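Local coordinates for protein tyrosinase (Aspergillus oryzae, PDB 3W6W) that probably oxidises phenols to quinones at a pair of copper ions, and is caught here as the copper-loaded proenzyme with its C-terminal domain still attached, at residues P487-I492 against V511-N516; N39-T44 against K180-G185; K323-L328 against L538-L543. One frame throughout, in Å; residues are numbered along the deposited sequence.

Contact 1 of 3, residues P487-I492 against V511-N516; sequences PFQINI and VGSVFN
Ile-490 and Val-514 form a hydrogen-bonded pair in the closely packed middle of this antiparallel strand pair. Ile-490 N reaches Val-514 O at 2.8 Å with an N-H...O angle of 174°, and Val-514 N returns a bond of 2.9 Å to Ile-490 O. On the face they share with Ile-492, the two side chains meet at their branch points, Ile-490 CB lying 4.2 Å from Val-514 CB. The other face carries Gln-489, Asn-491 and Ser-513 together with the ring of Phe-515. With CG anti to its N and the chain extended beyond, the Gln-489 amide reaches the Asn-491 amide on the same face, and NE2 gives a bond of 2.9 Å to a lone pair of Asn-491 OD1, nearly within both amide planes. That same OD1 packs on Ser-513 CB at 3.2 Å, while Ser-513 OG bonds to Glu-267. In contrast to this buried middle, Pro-487 at the end is partly exposed and touches the Phe-515 ring only obliquely. Next to it Asn-516 N bonds to Phe-488 O, and Asn-516 CB sits over the centre of the Phe-488 ring, 3.8 Å from the centroid, in a CH-pi contact, with the amide plane inclined 44° to the ring and ND2 bonded to Arg-480 O. Asn-334, on the helix that carries copper ligands His-332 and His-336, bonds to Ser-513 O and Phe-515 N. At the far end Ile-492 O takes Val-511 N at 2.8 Å and, weakly, Gly-512 N at 3.5 Å. Two residues facing one is a classic beta bulge, here at the edge of the mixed sheet of the C-terminal domain.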
loop_
_atom_site.group_PDB
_atom_site.type_symbol
_atom_site.label_atom_id
_atom_site.label_comp_id
_atom_site.label_asym_id
_atom_site.label_seq_id
_atom_site.Cartn_x
_atom_site.Cartn_y
_atom_site.Cartn_z
ATOM N N PRO A 487 -19.370 2.422 12.933
ATOM C CA PRO A 487 -18.954 1.046 12.664
ATOM C C PRO A 487 -18.131 0.494 13.811
ATOM O O PRO A 487 -17.559 1.245 14.609
ATOM C CB PRO A 487 -18.066 1.190 11.422
ATOM C CG PRO A 487 -17.540 2.584 11.519
ATOM C CD PRO A 487 -18.681 3.389 12.065
ATOM N N PHE A 488 -18.090 -0.828 13.894
ATOM C CA PHE A 488 -17.221 -1.506 14.847
ATOM C C PHE A 488 -16.974 -2.925 14.357
ATOM O O PHE A 488 -17.674 -3.417 13.479
ATOM C CB PHE A 488 -17.779 -1.482 16.289
ATOM C CG PHE A 488 -19.171 -2.041 16.434
ATOM C CD1 PHE A 488 -19.388 -3.409 16.536
ATOM C CD2 PHE A 488 -20.265 -1.192 16.508
ATOM C CE1 PHE A 488 -20.666 -3.922 16.670
ATOM C CE2 PHE A 488 -21.547 -1.699 16.660
ATOM C CZ PHE A 488 -21.749 -3.061 16.750
ATOM N N GLN A 489 -15.987 -3.583 14.950
ATOM C CA GLN A 489 -15.657 -4.944 14.575
ATOM C C GLN A 489 -15.654 -5.813 15.822
ATOM O O GLN A 489 -15.078 -5.440 16.850
ATOM C CB GLN A 489 -14.299 -4.979 13.874
ATOM C CG GLN A 489 -13.844 -6.360 13.480
ATOM C CD GLN A 489 -12.604 -6.312 12.633
ATOM O OE1 GLN A 489 -12.423 -5.390 11.841
ATOM N NE2 GLN A 489 -11.741 -7.299 12.786
ATOM N N ILE A 490 -16.332 -6.952 15.735
ATOM C CA ILE A 490 -16.404 -7.884 16.849
ATOM C C ILE A 490 -15.378 -8.971 16.584
ATOM O O ILE A 490 -15.475 -9.692 15.592
ATOM C CB ILE A 490 -17.796 -8.519 16.958
ATOM C CG1 ILE A 490 -18.879 -7.449 17.165
ATOM C CG2 ILE A 490 -17.834 -9.526 18.120
ATOM C CD1 ILE A 490 -20.275 -7.962 16.889
ATOM N N ASN A 491 -14.374 -9.066 17.449
ATOM C CA ASN A 491 -13.348 -10.098 17.321
ATOM C C ASN A 491 -13.497 -11.154 18.383
ATOM O O ASN A 491 -13.723 -10.834 19.556
ATOM C CB ASN A 491 -11.951 -9.484 17.390
ATOM C CG ASN A 491 -11.650 -8.640 16.196
ATOM O OD1 ASN A 491 -12.163 -8.907 15.114
ATOM N ND2 ASN A 491 -10.813 -7.626 16.375
ATOM N N ILE A 492 -13.367 -12.410 17.965
ATOM C CA ILE A 492 -13.504 -13.533 18.883
ATOM C C ILE A 492 -12.177 -14.264 19.021
ATOM O O ILE A 492 -11.433 -14.421 18.038
ATOM C CB ILE A 492 -14.638 -14.480 18.431
ATOM C CG1 ILE A 492 -15.974 -13.743 18.524
ATOM C CG2 ILE A 492 -14.680 -15.749 19.284
ATOM C CD1 ILE A 492 -17.050 -14.310 17.634
ATOM N N VAL A 511 -9.769 -16.006 16.457
ATOM C CA VAL A 511 -10.584 -17.015 15.784
ATOM C C VAL A 511 -11.286 -16.435 14.550
ATOM O O VAL A 511 -11.294 -17.050 13.484
ATOM C CB VAL A 511 -11.633 -17.600 16.751
ATOM C CG1 VAL A 511 -12.579 -18.561 16.023
ATOM C CG2 VAL A 511 -10.945 -18.286 17.925
ATOM N N GLY A 512 -11.889 -15.261 14.689
ATOM C CA GLY A 512 -12.592 -14.656 13.567
ATOM C C GLY A 512 -13.258 -13.346 13.927
ATOM O O GLY A 512 -13.299 -12.954 15.102
ATOM N N SER A 513 -13.804 -12.680 12.915
ATOM C CA SER A 513 -14.408 -11.360 13.092
ATOM C C SER A 513 -15.761 -11.225 12.404
ATOM O O SER A 513 -16.060 -11.917 11.423
ATOM C CB SER A 513 -13.470 -10.279 12.539
ATOM O OG SER A 513 -13.442 -10.297 11.114
ATOM N N VAL A 514 -16.558 -10.301 12.938
ATOM C CA VAL A 514 -17.832 -9.889 12.372
ATOM C C VAL A 514 -17.776 -8.372 12.280
ATOM O O VAL A 514 -17.526 -7.697 13.276
ATOM C CB VAL A 514 -18.987 -10.313 13.309
ATOM C CG1 VAL A 514 -20.278 -9.605 12.942
ATOM C CG2 VAL A 514 -19.153 -11.830 13.291
ATOM N N PHE A 515 -17.985 -7.829 11.085
ATOM C CA PHE A 515 -17.948 -6.389 10.907
ATOM C C PHE A 515 -19.326 -5.760 10.857
ATOM O O PHE A 515 -20.196 -6.183 10.102
ATOM C CB PHE A 515 -17.192 -6.000 9.624
ATOM C CG PHE A 515 -17.006 -4.521 9.465
ATOM C CD1 PHE A 515 -16.222 -3.808 10.358
ATOM C CD2 PHE A 515 -17.593 -3.845 8.404
ATOM C CE1 PHE A 515 -16.042 -2.437 10.221
ATOM C CE2 PHE A 515 -17.401 -2.478 8.239
ATOM C CZ PHE A 515 -16.626 -1.763 9.151
ATOM N N ASN A 516 -19.518 -4.731 11.671
ATOM C CA ASN A 516 -20.734 -3.948 11.591
ATOM C C ASN A 516 -20.589 -2.863 10.534
ATOM O O ASN A 516 -20.029 -1.794 10.793
ATOM C CB ASN A 516 -21.059 -3.320 12.940
ATOM C CG ASN A 516 -22.293 -2.472 12.879
ATOM O OD1 ASN A 516 -23.243 -2.812 12.180
ATOM N ND2 ASN A 516 -22.278 -1.344 13.572
#

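Contact 2 of 3, residues N39-T44 against K180-G185; sequences NRIQLT and KVLVPG
An Asx turn leading into helix 41-55 places Arg-40 and Thr-44 against the main chain of Lys-180 and Leu-182. The turn is defined by Asn-39 OD1, which accepts from Ile-41 N at 2.9 Å, and Arg-40 occupies the N-cap position. The extended side chain of Arg-40 approaches strand 178-182 and grips one oxygen side-on: NE lies 2.9 Å and NH2 3.1 Å from Lys-180 O. That oxygen is close to the guanidinium plane, yet both nitrogens come to it from the same face of its own carbonyl, NE from 51° above the carbonyl plane. The pair of hydrogen bonds to one acceptor probably limits rotation of the guanidinium group. Four residues on, the Thr-44 hydroxyl both donates and accepts. With OG1 beside its own backbone N and opposite the carbonyl carbon (chi1 -62°), it can turn back to the first helical turn and donate to Arg-40 O at 2.9 Å, while accepting from Leu-182 N, also at 2.9 Å, with an N-H...O angle of 167°. Arg-40 O in addition receives Thr-44 N, which arrives from the opposite face of the carbonyl plane. Leu-182 packs against the turn. Its CD1 lies 3.7 Å from Ile-41 CG1 and 3.2 Å from Asn-39 O, and its side chain crosses that of Thr-44 at about a right angle. Strand 178-182 pairs through Val-181 and Leu-191 with strand 190-194 to form a two-stranded antiparallel sheet. Lys-180 also touches Leu-205 of the second subunit. On the helical side, Leu-43 packs on helix 26-34, whereas Ile-41 and Thr-44 lie on Trp-138 of helix 132-144, so the start of helix 41-55 joins two helices to the small sheet.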
loop_
_atom_site.group_PDB
_atom_site.type_symbol
_atom_site.label_atom_id
_atom_site.label_comp_id
_atom_site.label_asym_id
_atom_site.label_seq_id
_atom_site.Cartn_x
_atom_site.Cartn_y
_atom_site.Cartn_z
ATOM N N ASN A 39 -8.964 -10.621 -29.053
ATOM C CA ASN A 39 -8.913 -9.331 -29.721
ATOM C C ASN A 39 -8.788 -8.132 -28.748
ATOM O O ASN A 39 -8.539 -7.018 -29.187
ATOM C CB ASN A 39 -10.098 -9.168 -30.687
ATOM C CG ASN A 39 -11.453 -9.264 -29.990
ATOM O OD1 ASN A 39 -11.607 -8.905 -28.820
ATOM N ND2 ASN A 39 -12.454 -9.740 -30.723
ATOM N N ARG A 40 -8.981 -8.355 -27.443
ATOM C CA ARG A 40 -8.863 -7.288 -26.441
ATOM C C ARG A 40 -9.919 -6.179 -26.586
ATOM O O ARG A 40 -9.787 -5.109 -25.990
ATOM C CB ARG A 40 -7.448 -6.677 -26.432
ATOM C CG ARG A 40 -6.975 -6.178 -25.065
ATOM C CD ARG A 40 -5.608 -5.526 -25.184
ATOM N NE ARG A 40 -5.064 -5.108 -23.895
ATOM C CZ ARG A 40 -4.132 -5.790 -23.221
ATOM N NH1 ARG A 40 -3.654 -6.934 -23.691
ATOM N NH2 ARG A 40 -3.691 -5.318 -22.062
ATOM N N ILE A 41 -10.971 -6.441 -27.352
ATOM C CA ILE A 41 -11.957 -5.395 -27.611
ATOM C C ILE A 41 -12.837 -5.096 -26.389
ATOM O O ILE A 41 -13.033 -3.936 -26.050
ATOM C CB ILE A 41 -12.792 -5.687 -28.869
ATOM C CG1 ILE A 41 -11.899 -5.592 -30.117
ATOM C CG2 ILE A 41 -13.957 -4.703 -28.964
ATOM C CD1 ILE A 41 -12.580 -6.008 -31.398
ATOM N N GLN A 42 -13.331 -6.124 -25.704
ATOM C CA GLN A 42 -14.148 -5.905 -24.508
ATOM C C GLN A 42 -13.372 -5.162 -23.421
ATOM O O GLN A 42 -13.913 -4.282 -22.755
ATOM C CB GLN A 42 -14.690 -7.232 -23.971
ATOM C CG GLN A 42 -15.691 -7.913 -24.900
ATOM C CD GLN A 42 -16.283 -9.167 -24.287
ATOM O OE1 GLN A 42 -16.290 -9.328 -23.067
ATOM N NE2 GLN A 42 -16.770 -10.071 -25.131
ATOM N N LEU A 43 -12.098 -5.510 -23.237
ATOM C CA LEU A 43 -11.319 -4.826 -22.208
ATOM C C LEU A 43 -11.197 -3.348 -22.571
ATOM O O LEU A 43 -11.371 -2.473 -21.718
ATOM C CB LEU A 43 -9.939 -5.467 -22.039
ATOM C CG LEU A 43 -8.938 -4.743 -21.119
ATOM C CD1 LEU A 43 -9.439 -4.654 -19.657
ATOM C CD2 LEU A 43 -7.581 -5.436 -21.178
ATOM N N THR A 44 -10.912 -3.079 -23.839
ATOM C CA THR A 44 -10.789 -1.713 -24.296
ATOM C C THR A 44 -12.102 -0.951 -24.087
ATOM O O THR A 44 -12.106 0.179 -23.582
ATOM C CB THR A 44 -10.381 -1.668 -25.775
ATOM O OG1 THR A 44 -9.103 -2.298 -25.921
ATOM C CG2 THR A 44 -10.287 -0.235 -26.258
ATOM N N LYS A 180 -3.257 -1.393 -20.564
ATOM C CA LYS A 180 -3.110 -1.213 -22.004
ATOM C C LYS A 180 -4.409 -1.523 -22.722
ATOM O O LYS A 180 -5.052 -2.537 -22.469
ATOM C CB LYS A 180 -1.997 -2.120 -22.534
ATOM C CG LYS A 180 -0.585 -1.634 -22.230
ATOM C CD LYS A 180 0.431 -2.681 -22.630
ATOM C CE LYS A 180 1.857 -2.253 -22.284
ATOM N NZ LYS A 180 2.484 -1.381 -23.300
ATOM N N VAL A 181 -4.784 -0.631 -23.626
ATOM C CA VAL A 181 -5.998 -0.789 -24.416
ATOM C C VAL A 181 -5.668 -0.607 -25.892
ATOM O O VAL A 181 -4.624 -0.046 -26.245
ATOM C CB VAL A 181 -7.092 0.226 -23.995
ATOM C CG1 VAL A 181 -7.464 0.038 -22.527
ATOM C CG2 VAL A 181 -6.654 1.648 -24.285
ATOM N N LEU A 182 -6.547 -1.107 -26.752
ATOM C CA LEU A 182 -6.392 -0.940 -28.193
ATOM C C LEU A 182 -6.539 0.514 -28.620
ATOM O O LEU A 182 -7.230 1.305 -27.957
ATOM C CB LEU A 182 -7.443 -1.761 -28.939
ATOM C CG LEU A 182 -7.467 -3.267 -28.689
ATOM C CD1 LEU A 182 -8.702 -3.868 -29.358
ATOM C CD2 LEU A 182 -6.179 -3.916 -29.209
ATOM N N VAL A 183 -5.871 0.849 -29.714
ATOM C CA VAL A 183 -6.133 2.065 -30.466
ATOM C C VAL A 183 -6.955 1.632 -31.675
ATOM O O VAL A 183 -6.452 0.945 -32.559
ATOM C CB VAL A 183 -4.827 2.700 -30.950
ATOM C CG1 VAL A 183 -5.117 3.857 -31.907
ATOM C CG2 VAL A 183 -3.991 3.147 -29.766
ATOM N N PRO A 184 -8.240 2.016 -31.712
ATOM C CA PRO A 184 -9.195 1.471 -32.687
ATOM C C PRO A 184 -8.728 1.438 -34.144
ATOM O O PRO A 184 -8.820 0.382 -34.776
ATOM C CB PRO A 184 -10.406 2.385 -32.515
ATOM C CG PRO A 184 -10.364 2.723 -31.060
ATOM C CD PRO A 184 -8.902 2.909 -30.746
ATOM N N GLY A 185 -8.211 2.548 -34.660
ATOM C CA GLY A 185 -7.829 2.615 -36.064
ATOM C C GLY A 185 -6.456 2.062 -36.419
ATOM O O GLY A 185 -5.950 2.306 -37.521
#

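Contact 3 of 3, residues K323-L328 against L538-L543; sequences KNWMNL and LSVSQL
Val-540 stands upright on the indole of Trp-325, the two side chains crossing at about a right angle. Its CG1 lies over the centre of the six-membered ring, 3.5 Å from the centroid and only 9° off the normal, which identifies a CH-pi contact. Ser-541 O meets the same indole at its edge, in plane. Gln-542 and Met-326 also cross nearly perpendicularly: the bent methionine brings CE to 3.2 Å from Gln-542 OE1. At the other end of that amide, Gln-542 NE2 makes a weak bond of 3.2 Å to Lys-323 O and a second bond to Pro-322 O. Asn-327 has CG between its backbone N and carbonyl carbon (chi1 64°); this brings ND2 over to the strand, where it bonds to Val-540 O at 3.0 Å while also holding Trp-325 O at 3.0 Å. Both oxygens are approached from above their carbonyl planes, while Val-540 O lies close to the plane of the amide itself. Asn-327 OD1 accepts from Ala-330 N, capping the helix that carries copper ligands His-332 and His-336. Chemically, the direct hydrogen bonds between loop and strand all run from a side-chain amide to a backbone carbonyl, and a water adds a bridge by accepting from Gln-542 N at 3.3 Å and, weakly, from Asn-327 N.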
loop_
_atom_site.group_PDB
_atom_site.type_symbol
_atom_site.label_atom_id
_atom_site.label_comp_id
_atom_site.label_asym_id
_atom_site.label_seq_id
_atom_site.Cartn_x
_atom_site.Cartn_y
_atom_site.Cartn_z
ATOM N N LYS A 323 -27.457 -22.262 13.418
ATOM C CA LYS A 323 -27.022 -22.879 12.165
ATOM C C LYS A 323 -27.518 -22.092 10.959
ATOM O O LYS A 323 -26.916 -22.137 9.885
ATOM C CB LYS A 323 -27.507 -24.328 12.070
ATOM C CG LYS A 323 -29.020 -24.467 12.071
ATOM C CD LYS A 323 -29.469 -25.653 12.906
ATOM C CE LYS A 323 -28.801 -25.639 14.276
ATOM N NZ LYS A 323 -28.887 -24.310 14.954
ATOM N N ASN A 324 -28.617 -21.369 11.149
ATOM C CA ASN A 324 -29.216 -20.581 10.084
ATOM C C ASN A 324 -28.832 -19.101 10.153
ATOM O O ASN A 324 -29.476 -18.265 9.524
ATOM C CB ASN A 324 -30.739 -20.728 10.100
ATOM C CG ASN A 324 -31.201 -22.097 9.633
ATOM O OD1 ASN A 324 -30.394 -23.001 9.409
ATOM N ND2 ASN A 324 -32.504 -22.254 9.477
ATOM N N TRP A 325 -27.786 -18.773 10.911
ATOM C CA TRP A 325 -27.367 -17.373 11.032
ATOM C C TRP A 325 -26.260 -16.984 10.047
ATOM O O TRP A 325 -25.831 -15.828 10.011
ATOM C CB TRP A 325 -26.938 -17.035 12.472
ATOM C CG TRP A 325 -28.060 -16.976 13.457
ATOM C CD1 TRP A 325 -29.358 -17.334 13.246
ATOM C CD2 TRP A 325 -27.983 -16.530 14.816
ATOM N NE1 TRP A 325 -30.094 -17.143 14.390
ATOM C CE2 TRP A 325 -29.273 -16.651 15.370
ATOM C CE3 TRP A 325 -26.951 -16.035 15.613
ATOM C CZ2 TRP A 325 -29.555 -16.294 16.685
ATOM C CZ3 TRP A 325 -27.232 -15.691 16.921
ATOM C CH2 TRP A 325 -28.519 -15.817 17.442
ATOM N N MET A 326 -25.771 -17.946 9.262
ATOM C CA MET A 326 -24.815 -17.628 8.197
ATOM C C MET A 326 -25.579 -17.023 7.033
ATOM O O MET A 326 -26.355 -17.703 6.366
ATOM C CB MET A 326 -24.052 -18.869 7.726
ATOM C CG MET A 326 -23.001 -18.599 6.652
ATOM S SD MET A 326 -21.554 -17.721 7.277
ATOM C CE MET A 326 -20.764 -19.014 8.245
ATOM N N ASN A 327 -25.362 -15.741 6.792
ATOM C CA ASN A 327 -26.153 -15.036 5.791
ATOM C C ASN A 327 -25.299 -14.235 4.812
ATOM O O ASN A 327 -24.131 -13.927 5.075
ATOM C CB ASN A 327 -27.213 -14.138 6.456
ATOM C CG ASN A 327 -26.597 -13.031 7.282
ATOM O OD1 ASN A 327 -26.263 -11.971 6.765
ATOM N ND2 ASN A 327 -26.432 -13.276 8.579
ATOM N N LEU A 328 -25.915 -13.899 3.683
ATOM C CA LEU A 328 -25.238 -13.233 2.581
ATOM C C LEU A 328 -24.709 -11.875 3.001
ATOM O O LEU A 328 -23.598 -11.493 2.654
ATOM C CB LEU A 328 -26.237 -13.039 1.454
ATOM C CG LEU A 328 -25.723 -12.306 0.214
ATOM C CD1 LEU A 328 -24.768 -13.179 -0.567
ATOM C CD2 LEU A 328 -26.919 -11.892 -0.646
ATOM N N LEU A 538 -32.044 -6.295 16.029
ATOM C CA LEU A 538 -30.796 -7.045 16.171
ATOM C C LEU A 538 -30.287 -7.540 14.821
ATOM O O LEU A 538 -31.048 -7.600 13.855
ATOM C CB LEU A 538 -30.996 -8.243 17.107
ATOM C CG LEU A 538 -31.412 -7.882 18.536
ATOM C CD1 LEU A 538 -31.715 -9.127 19.361
ATOM C CD2 LEU A 538 -30.297 -7.079 19.170
ATOM N N SER A 539 -29.000 -7.890 14.779
ATOM C CA SER A 539 -28.336 -8.427 13.591
ATOM C C SER A 539 -27.606 -9.710 13.961
ATOM O O SER A 539 -27.143 -9.864 15.093
ATOM C CB SER A 539 -27.336 -7.415 13.035
ATOM O OG SER A 539 -27.986 -6.256 12.549
ATOM N N VAL A 540 -27.507 -10.642 13.019
ATOM C CA VAL A 540 -26.802 -11.889 13.304
ATOM C C VAL A 540 -25.756 -12.233 12.254
ATOM O O VAL A 540 -25.841 -11.829 11.081
ATOM C CB VAL A 540 -27.754 -13.091 13.451
ATOM C CG1 VAL A 540 -28.614 -12.955 14.700
ATOM C CG2 VAL A 540 -28.616 -13.262 12.206
ATOM N N SER A 541 -24.747 -12.968 12.708
ATOM C CA SER A 541 -23.758 -13.578 11.839
ATOM C C SER A 541 -23.313 -14.895 12.467
ATOM O O SER A 541 -23.711 -15.249 13.576
ATOM C CB SER A 541 -22.562 -12.642 11.633
ATOM O OG SER A 541 -21.663 -13.155 10.656
ATOM N N GLN A 542 -22.476 -15.617 11.737
ATOM C CA GLN A 542 -21.993 -16.920 12.161
ATOM C C GLN A 542 -20.562 -17.086 11.683
ATOM O O GLN A 542 -20.230 -16.667 10.578
ATOM C CB GLN A 542 -22.855 -18.015 11.546
ATOM C CG GLN A 542 -22.593 -19.413 12.089
ATOM C CD GLN A 542 -23.008 -20.486 11.103
ATOM O OE1 GLN A 542 -22.203 -20.946 10.293
ATOM N NE2 GLN A 542 -24.268 -20.888 11.163
ATOM N N LEU A 543 -19.719 -17.694 12.515
ATOM C CA LEU A 543 -18.349 -18.014 12.131
ATOM C C LEU A 543 -18.071 -19.505 12.228
ATOM O O LEU A 543 -18.565 -20.167 13.146
ATOM C CB LEU A 543 -17.350 -17.284 13.027
ATOM C CG LEU A 543 -17.287 -15.768 12.894
ATOM C CD1 LEU A 543 -16.405 -15.151 13.985
ATOM C CD2 LEU A 543 -16.789 -15.389 11.513
HETATM O O HOH W 1 -22.635 -14.959 8.534
#

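How the contacts relate
Contacts 1 and 3 lie on the same side of the chain's centre, about 13 Å apart between centres, and both reach the same mixed sheet. Strands 510-516 and 538-544 are consecutive in the chain, and contact 1 is nested inside the loop that contact 3 closes. They touch directly, with Leu-543 packing on Ile-492, Gly-512 and Ser-513. Both also border helix 328-340 of the central domain, so together they seat the C-terminal sheet beside a copper-binding helix. Contact 2 closes earlier in the chain, on the opposite side of the centre, about 43 and 44 Å from the centres of contacts 1 and 3, and ties an N-terminal helix to a separate two-stranded sheet.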